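Local structure of CELL WALL surface anchor family protein (Streptococcus pneumoniae, 2WW8) at residues S211-L225 and Y582-E594. The protein is the adhesin of the pneumococcal pilus and probably attaches the bacterium to host cells through an integrin-like domain. Residues are numbered along the deposited sequence; the frame is centred on the assembly and turned at random. Where two conformers were deposited one is given.
Sequences SGKTVYEQKDKSVPL and YFHTIVTEKKSIE
Tyr-216 and Phe-583 meet edge to face: CE2 of Phe-583 stands 3.6 Å above the tyrosine plane, over its centre, with the two rings inclined at 63°. The phenylalanine ring reaches the tyrosine from the end of helix 575-583 because its CG is turned opposite the backbone N (chi1 -174°), while CD1 of Leu-225 approaches the phenylalanine edge. Val-587 wedges in beside them, its CG2 lying over the Phe-583 face and 3.9 Å from Tyr-216 CD1. Tyr-216 in turn points its own edge toward the face of His-584 in an offset T-shaped pair. Alongside the tyrosine runs Glu-589, its carboxylate plane nearly perpendicular to the ring. Glu-589 OE1 takes a 2.6 Å hydrogen bond from His-584 NE2, close to the imidazole plane and on the anti side of the carboxylate. A water donates to the same oxygen and hydrogen-bonds Tyr-216 OH, while Asn-580 O holds His-584 ND1, so the imidazole is fixed at both nitrogens. Thr-214 CG2 packs 3.6 Å from Glu-589 CG. On the face carrying Val-215 and Thr-588, Lys-590 CD crosses 3.4 Å from Glu-217 OE2; its NZ stays beyond salt-bridge range of that carboxylate, whose OE1 is bridged by Lys-221 NZ at 2.8 Å. Between these two faces, strands 214-218 and 587-591 pair antiparallel, Val-215 with Lys-590 and Glu-217 with Thr-588 exchanging two backbone bonds each. These strands are the two connections leading into and out of the domain with the parallel sheet, and Lys-261 and Ile-262 of its helix 247-263 touch the aromatic cluster. The chemistry thus joins backbone pairing to an aromatic cluster whose polar edge is closed by a carboxylate and a water; with acceptors at both imidazole nitrogens, His-584 is probably protonated.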
loop_
_atom_site.group_PDB
_atom_site.type_symbol
_atom_site.label_atom_id
_atom_site.label_comp_id
_atom_site.label_asym_id
_atom_site.label_seq_id
_atom_site.Cartn_x
_atom_site.Cartn_y
_atom_site.Cartn_z
ATOM N N SER A 211 9.511 -7.073 -0.821
ATOM C CA SER A 211 9.615 -7.633 0.521
ATOM C C SER A 211 9.873 -9.117 0.357
ATOM O O SER A 211 9.392 -9.751 -0.613
ATOM C CB SER A 211 8.333 -7.368 1.294
ATOM O OG SER A 211 7.388 -8.350 0.944
ATOM N N GLY A 212 10.689 -9.665 1.256
ATOM C CA GLY A 212 11.125 -11.063 1.133
ATOM C C GLY A 212 10.358 -12.047 2.012
ATOM O O GLY A 212 9.317 -11.734 2.653
ATOM N N LYS A 213 10.907 -13.251 2.062
ATOM C CA LYS A 213 10.325 -14.325 2.845
ATOM C C LYS A 213 11.467 -15.158 3.447
ATOM O O LYS A 213 12.453 -15.477 2.773
ATOM C CB LYS A 213 9.426 -15.205 1.960
ATOM C CG LYS A 213 8.728 -16.349 2.720
ATOM C CD LYS A 213 7.717 -17.108 1.863
ATOM C CE LYS A 213 6.588 -16.210 1.302
ATOM N NZ LYS A 213 5.649 -16.969 0.379
ATOM N N THR A 214 11.332 -15.514 4.718
ATOM C CA THR A 214 12.251 -16.442 5.336
ATOM C C THR A 214 11.683 -17.874 5.225
ATOM O O THR A 214 10.565 -18.136 5.673
ATOM C CB THR A 214 12.530 -16.028 6.838
ATOM O OG1 THR A 214 13.063 -14.690 6.855
ATOM C CG2 THR A 214 13.566 -16.981 7.455
ATOM N N VAL A 215 12.475 -18.803 4.680
ATOM C CA VAL A 215 12.103 -20.218 4.461
ATOM C C VAL A 215 12.921 -21.083 5.411
ATOM O O VAL A 215 14.155 -20.938 5.467
ATOM C CB VAL A 215 12.387 -20.666 3.009
ATOM C CG1 VAL A 215 11.747 -22.052 2.777
ATOM C CG2 VAL A 215 11.827 -19.646 2.045
ATOM N N TYR A 216 12.262 -21.941 6.199
ATOM C CA TYR A 216 12.981 -22.854 7.054
ATOM C C TYR A 216 12.943 -24.222 6.373
ATOM O O TYR A 216 11.884 -24.647 5.909
ATOM C CB TYR A 216 12.292 -22.895 8.423
ATOM C CG TYR A 216 12.271 -21.533 9.083
ATOM C CD1 TYR A 216 13.426 -21.020 9.674
ATOM C CD2 TYR A 216 11.104 -20.766 9.110
ATOM C CE1 TYR A 216 13.438 -19.768 10.255
ATOM C CE2 TYR A 216 11.093 -19.512 9.691
ATOM C CZ TYR A 216 12.261 -19.040 10.267
ATOM O OH TYR A 216 12.269 -17.798 10.836
ATOM N N GLU A 217 14.050 -24.948 6.305
ATOM C CA GLU A 217 13.990 -26.244 5.630
ATOM C C GLU A 217 14.536 -27.273 6.601
ATOM O O GLU A 217 15.533 -27.035 7.286
ATOM C CB GLU A 217 14.752 -26.216 4.287
ATOM C CG GLU A 217 14.352 -25.053 3.356
ATOM C CD GLU A 217 15.169 -24.923 2.050
ATOM O OE1 GLU A 217 15.581 -25.975 1.499
ATOM O OE2 GLU A 217 15.396 -23.775 1.569
ATOM N N GLN A 218 13.872 -28.424 6.682
ATOM C CA GLN A 218 14.338 -29.445 7.589
ATOM C C GLN A 218 15.532 -30.120 6.955
ATOM O O GLN A 218 15.783 -30.043 5.763
ATOM C CB GLN A 218 13.316 -30.522 7.946
ATOM C CG GLN A 218 12.036 -30.037 8.594
ATOM C CD GLN A 218 10.990 -29.621 7.562
ATOM O OE1 GLN A 218 11.175 -29.725 6.321
ATOM N NE2 GLN A 218 9.886 -29.112 8.074
ATOM N N LYS A 219 16.284 -30.802 7.796
ATOM C CA LYS A 219 17.421 -31.544 7.254
ATOM C C LYS A 219 16.986 -32.558 6.165
ATOM O O LYS A 219 17.763 -32.863 5.250
ATOM C CB LYS A 219 18.319 -31.991 8.408
ATOM C CG LYS A 219 18.386 -30.818 9.468
ATOM C CD LYS A 219 19.448 -29.711 9.306
ATOM C CE LYS A 219 19.092 -28.478 10.137
ATOM N NZ LYS A 219 20.160 -27.665 10.834
ATOM N N ASP A 220 15.717 -32.991 6.214
ATOM C CA ASP A 220 15.091 -33.809 5.158
ATOM C C ASP A 220 13.752 -33.258 4.651
ATOM O O ASP A 220 12.748 -33.394 5.352
ATOM C CB ASP A 220 14.855 -35.263 5.618
ATOM C CG ASP A 220 14.264 -36.119 4.489
ATOM O OD1 ASP A 220 13.710 -35.503 3.543
ATOM O OD2 ASP A 220 14.353 -37.376 4.507
ATOM N N LYS A 221 13.716 -32.704 3.437
ATOM C CA LYS A 221 12.560 -31.913 2.960
ATOM C C LYS A 221 11.205 -32.629 2.958
ATOM O O LYS A 221 10.144 -32.014 3.195
ATOM C CB LYS A 221 12.783 -31.303 1.565
ATOM C CG LYS A 221 13.689 -30.082 1.537
ATOM C CD LYS A 221 15.170 -30.458 1.709
ATOM C CE LYS A 221 16.102 -29.251 1.590
ATOM N NZ LYS A 221 15.778 -28.524 0.326
ATOM N N SER A 222 11.272 -33.930 2.687
ATOM C CA SER A 222 10.083 -34.771 2.653
ATOM C C SER A 222 9.511 -35.111 4.043
ATOM O O SER A 222 8.461 -35.793 4.144
ATOM C CB SER A 222 10.400 -36.025 1.828
ATOM O OG SER A 222 11.381 -36.762 2.540
ATOM N N VAL A 223 10.188 -34.634 5.097
ATOM C CA VAL A 223 9.779 -34.915 6.454
ATOM C C VAL A 223 9.375 -33.591 7.129
ATOM O O VAL A 223 10.248 -32.874 7.611
ATOM C CB VAL A 223 10.887 -35.707 7.226
ATOM C CG1 VAL A 223 10.523 -36.056 8.615
ATOM C CG2 VAL A 223 11.180 -37.048 6.524
ATOM N N PRO A 224 8.056 -33.320 7.202
ATOM C CA PRO A 224 7.573 -32.117 7.846
ATOM C C PRO A 224 7.624 -32.333 9.359
ATOM O O PRO A 224 7.959 -33.438 9.822
ATOM C CB PRO A 224 6.156 -31.992 7.292
ATOM C CG PRO A 224 5.709 -33.400 7.282
ATOM C CD PRO A 224 6.927 -34.147 6.736
ATOM N N LEU A 225 7.322 -31.263 10.090
ATOM C CA LEU A 225 7.318 -31.288 11.568
ATOM C C LEU A 225 5.931 -31.390 12.157
ATOM O O LEU A 225 5.018 -30.729 11.680
ATOM C CB LEU A 225 7.886 -29.972 12.107
ATOM C CG LEU A 225 9.276 -29.585 11.582
ATOM C CD1 LEU A 225 9.611 -28.193 12.140
ATOM C CD2 LEU A 225 10.348 -30.607 12.015
ATOM N N TYR A 582 17.056 -23.378 19.313
ATOM C CA TYR A 582 16.756 -24.826 19.273
ATOM C C TYR A 582 16.001 -25.130 17.955
ATOM O O TYR A 582 16.272 -26.158 17.296
ATOM C CB TYR A 582 15.955 -25.280 20.514
ATOM C CG TYR A 582 16.774 -25.472 21.766
ATOM C CD1 TYR A 582 17.982 -26.139 21.720
ATOM C CD2 TYR A 582 16.315 -25.025 23.013
ATOM C CE1 TYR A 582 18.756 -26.330 22.825
ATOM C CE2 TYR A 582 17.073 -25.271 24.150
ATOM C CZ TYR A 582 18.276 -25.894 24.050
ATOM O OH TYR A 582 19.039 -26.130 25.153
ATOM N N PHE A 583 15.110 -24.218 17.542
ATOM C CA PHE A 583 14.465 -24.356 16.247
ATOM C C PHE A 583 15.525 -24.567 15.128
ATOM O O PHE A 583 15.377 -25.413 14.245
ATOM C CB PHE A 583 13.533 -23.162 16.014
ATOM C CG PHE A 583 12.677 -23.264 14.750
ATOM C CD1 PHE A 583 11.938 -24.418 14.504
ATOM C CD2 PHE A 583 12.615 -22.246 13.827
ATOM C CE1 PHE A 583 11.132 -24.540 13.364
ATOM C CE2 PHE A 583 11.845 -22.384 12.631
ATOM C CZ PHE A 583 11.082 -23.523 12.428
ATOM N N HIS A 584 16.573 -23.737 15.156
ATOM C CA HIS A 584 17.621 -23.778 14.176
ATOM C C HIS A 584 18.506 -25.029 14.343
ATOM O O HIS A 584 19.388 -25.236 13.538
ATOM C CB HIS A 584 18.457 -22.483 14.141
ATOM C CG HIS A 584 17.768 -21.326 13.492
ATOM N ND1 HIS A 584 16.784 -20.591 14.118
ATOM C CD2 HIS A 584 17.932 -20.757 12.272
ATOM C CE1 HIS A 584 16.359 -19.628 13.316
ATOM N NE2 HIS A 584 17.037 -19.717 12.188
ATOM N N THR A 585 18.299 -25.904 15.320
ATOM C CA THR A 585 19.119 -27.108 15.239
ATOM C C THR A 585 18.406 -28.124 14.339
ATOM O O THR A 585 18.978 -29.144 14.005
ATOM C CB THR A 585 19.409 -27.750 16.621
ATOM O OG1 THR A 585 18.177 -28.257 17.160
ATOM C CG2 THR A 585 20.065 -26.760 17.593
ATOM N N ILE A 586 17.145 -27.893 13.993
ATOM C CA ILE A 586 16.415 -28.863 13.191
ATOM C C ILE A 586 15.992 -28.286 11.847
ATOM O O ILE A 586 15.558 -29.051 10.984
ATOM C CB ILE A 586 15.216 -29.496 13.938
ATOM C CG1 ILE A 586 14.192 -28.458 14.356
ATOM C CG2 ILE A 586 15.785 -30.254 15.151
ATOM C CD1 ILE A 586 13.110 -29.031 15.234
ATOM N N VAL A 587 16.146 -26.976 11.657
ATOM C CA VAL A 587 15.900 -26.408 10.322
ATOM C C VAL A 587 17.130 -25.574 9.920
ATOM O O VAL A 587 17.814 -25.011 10.820
ATOM C CB VAL A 587 14.576 -25.567 10.281
ATOM C CG1 VAL A 587 13.357 -26.416 10.654
ATOM C CG2 VAL A 587 14.627 -24.351 11.241
ATOM N N THR A 588 17.369 -25.398 8.629
ATOM C CA THR A 588 18.224 -24.271 8.184
ATOM C C THR A 588 17.385 -23.115 7.609
ATOM O O THR A 588 16.363 -23.305 6.980
ATOM C CB THR A 588 19.245 -24.686 7.087
ATOM O OG1 THR A 588 18.594 -24.674 5.812
ATOM C CG2 THR A 588 19.828 -26.087 7.317
ATOM N N GLU A 589 17.803 -21.882 7.810
ATOM C CA GLU A 589 16.978 -20.789 7.407
ATOM C C GLU A 589 17.560 -20.249 6.076
ATOM O O GLU A 589 18.792 -20.183 5.933
ATOM C CB GLU A 589 17.025 -19.802 8.558
ATOM C CG GLU A 589 16.779 -18.431 8.159
ATOM C CD GLU A 589 16.901 -17.401 9.276
ATOM O OE1 GLU A 589 16.759 -17.711 10.485
ATOM O OE2 GLU A 589 17.131 -16.231 8.897
ATOM N N LYS A 590 16.720 -19.902 5.100
ATOM C CA LYS A 590 17.247 -19.292 3.878
ATOM C C LYS A 590 16.318 -18.167 3.509
ATOM O O LYS A 590 15.105 -18.327 3.633
ATOM C CB LYS A 590 17.252 -20.322 2.737
ATOM C CG LYS A 590 18.453 -21.242 2.848
ATOM C CD LYS A 590 18.486 -22.430 1.876
ATOM C CE LYS A 590 19.723 -23.297 2.230
ATOM N NZ LYS A 590 19.651 -24.712 1.723
ATOM N N LYS A 591 16.831 -17.026 3.068
ATOM C CA LYS A 591 15.988 -15.924 2.630
ATOM C C LYS A 591 15.635 -16.145 1.161
ATOM O O LYS A 591 16.449 -16.740 0.446
ATOM C CB LYS A 591 16.698 -14.608 2.922
ATOM C CG LYS A 591 16.925 -14.519 4.415
ATOM C CD LYS A 591 17.256 -13.121 4.784
ATOM C CE LYS A 591 17.537 -13.101 6.285
ATOM N NZ LYS A 591 17.760 -11.676 6.626
ATOM N N SER A 592 14.436 -15.735 0.749
ATOM C CA SER A 592 13.948 -15.925 -0.606
ATOM C C SER A 592 14.571 -14.934 -1.597
ATOM O O SER A 592 14.640 -15.239 -2.798
ATOM C CB SER A 592 12.448 -15.708 -0.637
ATOM O OG SER A 592 12.216 -14.341 -0.333
ATOM N N ILE A 593 14.986 -13.762 -1.118
ATOM C CA ILE A 593 15.642 -12.762 -1.975
ATOM C C ILE A 593 17.103 -12.716 -1.569
ATOM O O ILE A 593 17.455 -12.351 -0.448
ATOM C CB ILE A 593 14.928 -11.426 -1.968
ATOM C CG1 ILE A 593 13.520 -11.656 -2.531
ATOM C CG2 ILE A 593 15.736 -10.325 -2.793
ATOM C CD1 ILE A 593 12.613 -10.516 -2.168
ATOM N N GLU A 594 17.946 -13.204 -2.464
ATOM C CA GLU A 594 19.338 -13.309 -2.115
ATOM C C GLU A 594 20.240 -12.799 -3.267
ATOM O O GLU A 594 20.378 -13.488 -4.260
ATOM C CB GLU A 594 19.612 -14.767 -1.755
ATOM C CG GLU A 594 21.100 -14.900 -1.718
ATOM C CD GLU A 594 21.611 -15.792 -0.658
ATOM O OE1 GLU A 594 21.225 -17.001 -0.638
ATOM O OE2 GLU A 594 22.450 -15.239 0.098
HETATM O O HOH W 1 14.737 -16.931 12.324
HETATM O O HOH W 2 15.502 -31.642 10.910
#